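Local atomic coordinates of 6-phosphogluconate dehydratase (Shewanella oneidensis, PDB entry 2GP4), a protein that catalyses the dehydration of 6-phosphogluconate to 2-keto-3-deoxy-6-phosphogluconate, a step of the Entner-Doudoroff pathway, here in its apo form, free of the iron-sulfur cluster. Residues Ala282-Val285 with Cys286-Glu290; Gly360-Asp363 with Ile364-His368. One frame throughout, in Å; residues are numbered along the deposited sequence.

Contact 1: Ala282-Val285 with Cys286-Glu290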
loop_
_atom_site.group_PDB
_atom_site.type_symbol
_atom_site.label_atom_id
_atom_site.label_comp_id
_atom_site.label_asym_id
_atom_site.label_seq_id
_atom_site.Cartn_x
_atom_site.Cartn_y
_atom_site.Cartn_z
ATOM N N ALA A 282 -7.118 16.398 18.433
ATOM C CA ALA A 282 -8.481 16.718 18.880
ATOM C C ALA A 282 -8.870 18.163 18.588
ATOM O O ALA A 282 -9.940 18.420 18.036
ATOM C CB ALA A 282 -8.650 16.416 20.374
ATOM N N LYS A 283 -8.000 19.099 18.957
ATOM C CA LYS A 283 -8.248 20.524 18.736
ATOM C C LYS A 283 -8.329 20.870 17.248
ATOM O O LYS A 283 -9.144 21.702 16.840
ATOM C CB LYS A 283 -7.164 21.378 19.405
ATOM C CG LYS A 283 -7.219 21.404 20.930
ATOM C CD LYS A 283 -6.219 22.408 21.506
ATOM C CE LYS A 283 -6.347 22.536 23.023
ATOM N NZ LYS A 283 -5.972 21.292 23.765
ATOM N N GLN A 284 -7.488 20.221 16.447
ATOM C CA GLN A 284 -7.372 20.537 15.030
ATOM C C GLN A 284 -8.618 20.167 14.224
ATOM O O GLN A 284 -9.014 20.926 13.337
ATOM C CB GLN A 284 -6.100 19.912 14.438
ATOM C CG GLN A 284 -5.819 20.254 12.977
ATOM C CD GLN A 284 -5.512 21.729 12.729
ATOM O OE1 GLN A 284 -5.431 22.532 13.656
ATOM N NE2 GLN A 284 -5.336 22.084 11.464
ATOM N N VAL A 285 -9.233 19.023 14.537
ATOM C CA VAL A 285 -10.470 18.587 13.859
ATOM C C VAL A 285 -11.605 19.580 14.079
ATOM O O VAL A 285 -12.379 19.846 13.160
ATOM C CB VAL A 285 -10.979 17.196 14.322
ATOM C CG1 VAL A 285 -11.840 16.567 13.235
ATOM C CG2 VAL A 285 -9.843 16.279 14.644
ATOM N N CYS A 286 -11.701 20.109 15.300
ATOM C CA CYS A 286 -12.668 21.157 15.646
ATOM C C CYS A 286 -12.486 22.409 14.779
ATOM O O CYS A 286 -13.465 23.043 14.382
ATOM C CB CYS A 286 -12.574 21.502 17.140
ATOM S SG CYS A 286 -13.402 23.042 17.640
ATOM N N ARG A 287 -11.232 22.746 14.487
ATOM C CA ARG A 287 -10.890 23.881 13.625
ATOM C C ARG A 287 -11.193 23.623 12.151
ATOM O O ARG A 287 -11.240 24.556 11.353
ATOM C CB ARG A 287 -9.405 24.219 13.766
ATOM C CG ARG A 287 -9.062 25.203 14.865
ATOM C CD ARG A 287 -7.563 25.490 14.873
ATOM N NE ARG A 287 -7.074 25.952 13.571
ATOM C CZ ARG A 287 -5.790 26.010 13.219
ATOM N NH1 ARG A 287 -4.839 25.633 14.068
ATOM N NH2 ARG A 287 -5.454 26.445 12.011
ATOM N N LEU A 288 -11.383 22.356 11.794
ATOM C CA LEU A 288 -11.575 21.953 10.402
ATOM C C LEU A 288 -13.043 21.713 10.058
ATOM O O LEU A 288 -13.380 21.336 8.931
ATOM C CB LEU A 288 -10.729 20.715 10.095
ATOM C CG LEU A 288 -9.342 20.900 9.464
ATOM C CD1 LEU A 288 -8.524 22.037 10.082
ATOM C CD2 LEU A 288 -8.578 19.586 9.512
ATOM N N THR A 289 -13.902 21.959 11.043
ATOM C CA THR A 289 -15.352 21.821 10.938
ATOM C C THR A 289 -15.960 22.733 9.860
ATOM O O THR A 289 -15.347 23.722 9.458
ATOM C CB THR A 289 -15.988 22.070 12.337
ATOM O OG1 THR A 289 -15.734 20.933 13.172
ATOM C CG2 THR A 289 -17.493 22.308 12.267
ATOM N N GLU A 290 -17.161 22.386 9.397
ATOM C CA GLU A 290 -17.880 23.164 8.378
ATOM C C GLU A 290 -18.255 24.584 8.834
ATOM O O GLU A 290 -18.618 25.426 8.008
ATOM C CB GLU A 290 -19.128 22.406 7.902
ATOM C CG GLU A 290 -19.615 22.810 6.508
ATOM C CD GLU A 290 -21.082 22.485 6.257
ATOM O OE1 GLU A 290 -21.565 21.435 6.739
ATOM O OE2 GLU A 290 -21.752 23.279 5.561
#

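Contact 2: Gly360-Asp363 with Ile364-His368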
loop_
_atom_site.group_PDB
_atom_site.type_symbol
_atom_site.label_atom_id
_atom_site.label_comp_id
_atom_site.label_asym_id
_atom_site.label_seq_id
_atom_site.Cartn_x
_atom_site.Cartn_y
_atom_site.Cartn_z
ATOM N N GLY A 360 16.615 -4.697 3.646
ATOM C CA GLY A 360 17.755 -4.316 4.483
ATOM C C GLY A 360 17.509 -4.657 5.940
ATOM O O GLY A 360 16.579 -5.394 6.260
ATOM N N HIS A 361 18.338 -4.121 6.831
ATOM C CA HIS A 361 18.197 -4.416 8.260
ATOM C C HIS A 361 17.616 -3.270 9.083
ATOM O O HIS A 361 17.075 -3.498 10.166
ATOM C CB HIS A 361 19.530 -4.881 8.850
ATOM C CG HIS A 361 19.898 -6.280 8.468
ATOM N ND1 HIS A 361 19.880 -7.324 9.367
ATOM C CD2 HIS A 361 20.280 -6.811 7.282
ATOM C CE1 HIS A 361 20.244 -8.437 8.755
ATOM N NE2 HIS A 361 20.492 -8.153 7.488
ATOM N N ALA A 362 17.716 -2.051 8.563
ATOM C CA ALA A 362 17.287 -0.860 9.287
ATOM C C ALA A 362 15.774 -0.799 9.461
ATOM O O ALA A 362 15.027 -0.874 8.488
ATOM C CB ALA A 362 17.787 0.384 8.590
ATOM N N ASP A 363 15.335 -0.659 10.708
ATOM C CA ASP A 363 13.912 -0.559 11.013
ATOM C C ASP A 363 13.385 0.861 10.792
ATOM O O ASP A 363 14.122 1.747 10.351
ATOM C CB ASP A 363 13.613 -1.059 12.441
ATOM C CG ASP A 363 14.367 -0.282 13.521
ATOM O OD1 ASP A 363 14.204 0.953 13.623
ATOM O OD2 ASP A 363 15.109 -0.921 14.296
ATOM N N ILE A 364 12.107 1.063 11.107
ATOM C CA ILE A 364 11.444 2.348 10.910
ATOM C C ILE A 364 12.071 3.468 11.758
ATOM O O ILE A 364 12.250 4.580 11.267
ATOM C CB ILE A 364 9.888 2.236 11.099
ATOM C CG1 ILE A 364 9.161 3.446 10.501
ATOM C CG2 ILE A 364 9.497 2.021 12.557
ATOM C CD1 ILE A 364 8.929 3.347 9.004
ATOM N N ASN A 365 12.424 3.161 13.007
ATOM C CA ASN A 365 13.077 4.125 13.901
ATOM C C ASN A 365 14.456 4.567 13.401
ATOM O O ASN A 365 14.844 5.725 13.579
ATOM C CB ASN A 365 13.176 3.565 15.324
ATOM C CG ASN A 365 11.810 3.318 15.953
ATOM O OD1 ASN A 365 11.043 4.255 16.202
ATOM N ND2 ASN A 365 11.501 2.051 16.214
ATOM N N HIS A 366 15.178 3.632 12.778
ATOM C CA HIS A 366 16.466 3.892 12.134
ATOM C C HIS A 366 16.259 4.812 10.927
ATOM O O HIS A 366 17.036 5.746 10.704
ATOM C CB HIS A 366 17.087 2.567 11.672
ATOM C CG HIS A 366 18.548 2.647 11.340
ATOM N ND1 HIS A 366 19.149 3.788 10.852
ATOM C CD2 HIS A 366 19.522 1.708 11.398
ATOM C CE1 HIS A 366 20.431 3.554 10.640
ATOM N NE2 HIS A 366 20.684 2.300 10.963
ATOM N N PHE A 367 15.213 4.526 10.153
ATOM C CA PHE A 367 14.801 5.365 9.033
ATOM C C PHE A 367 14.526 6.795 9.495
ATOM O O PHE A 367 14.982 7.755 8.868
ATOM C CB PHE A 367 13.567 4.763 8.346
ATOM C CG PHE A 367 12.886 5.688 7.379
ATOM C CD1 PHE A 367 13.450 5.965 6.140
ATOM C CD2 PHE A 367 11.665 6.271 7.702
ATOM C CE1 PHE A 367 12.815 6.818 5.240
ATOM C CE2 PHE A 367 11.023 7.127 6.806
ATOM C CZ PHE A 367 11.601 7.396 5.573
ATOM N N HIS A 368 13.794 6.917 10.602
ATOM C CA HIS A 368 13.409 8.211 11.148
ATOM C C HIS A 368 14.606 8.996 11.683
ATOM O O HIS A 368 14.719 10.190 11.440
ATOM C CB HIS A 368 12.344 8.041 12.231
ATOM C CG HIS A 368 11.939 9.326 12.883
ATOM N ND1 HIS A 368 12.307 9.654 14.169
ATOM C CD2 HIS A 368 11.208 10.367 12.422
ATOM C CE1 HIS A 368 11.814 10.841 14.474
ATOM N NE2 HIS A 368 11.140 11.294 13.432
#

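Contact 1: Ala282-Val285 with Cys286-Glu290
Leu288 N donates to Val285 O at 3.0 Å, three residues back as in a 3-10 turn, while Arg287 N reaches Lys283 O in a weak 3.3 Å bond of alpha-helical spacing, so the spacing changes from four residues to three where helix 272-287 gives way to loop. Gln284 carries the side-chain contact. Its CG stands opposite the backbone N (chi1 -176°) and the chain then bends at chi2, which brings the amide to the guanidinium of Arg287 and to CD1 of Leu288. Gln284 OE1 sits 3.1 Å above the guanidinium plane of Arg287, toward its rim, with the two flat groups nearly perpendicular at 85°. Although Gln284 OE1 and Arg287 NH1 are 3.2 Å apart, the angle is too poor for a hydrogen bond. Glutamine suits the place because its NE2 can donate to Val393 O while its oxygen lies by Arg287; arginine is long enough to bond Gln294 OE1 through NH2 from an exposed position. Leu288 suits the buried side, where its CD1 packs 3.5 Å from Gln284 NE2 and its side chain rests on Leu194 of strand 193-195. The amide oxygen of Gln284 over the guanidinium face should be electrostatically favourable, while the outside hydrogen bonds probably do more to fix both groups.

Contact 2: Gly360-Asp363 with Ile364-His368
Asp363 turns its carboxylate over the start of helix 364-370, where Asn365 and His366 present their backbone N atoms. CG lies between the backbone N and the carbonyl carbon (chi1 59°), and this torsion folds the short side chain back toward the helix as an N-cap. Asp363 OD1 accepts from His366 N at 3.0 Å; the bond is moderately straight, 153° at the hydrogen, and the donor arrives on the anti side of the oxygen, 34° out of the carboxylate plane. The same OD1 is 2.9 Å from Asn365 N and 3.3 Å from Asn365 CB, so the second residue of the helix lies close against the cap. Aspartate fits here because a short acidic chain can meet a first-turn N-H such as that of His366, which has no earlier helical carbonyl, and its negative charge probably suits the positive end of the helix dipole. Asp363 O then takes Phe367 N at 3.0 Å, the first regular helical bond. One residue before the cap, Ala362 CB meets the His366 ring obliquely, 3.6 Å from CD2; a methyl is small enough to sit close to the imidazole. Around this turn, His366 touches Asp423 and Ala362 touches Val426, both between strands 411-416 and 440-445, while Phe266, before helix 272-287, takes Ile364 and meets the His368 ring nearly parallel.

In the fold
Both contacts are local and partly buried, and they lie at opposite kinds of helix end: contact 1 at the C-terminal end of helix 272-287, contact 2 at the N-terminal start of helix 364-370. They share no helix; their centres are 33 Å apart and the nearest atoms about 19 Å. Contact 1 is the more peripheral, its centre about 28 Å from the centre of the chain, that of contact 2 about 18 Å. It mixes exposed residues with a buried flank facing strand 193-195, whereas none of the touching residues of contact 2 is fully exposed. Contact 1 sets an amide against a guanidinium, with the firm side-chain bonds going outside it; contact 2 uses a carboxylate to take a backbone N-H of the first turn.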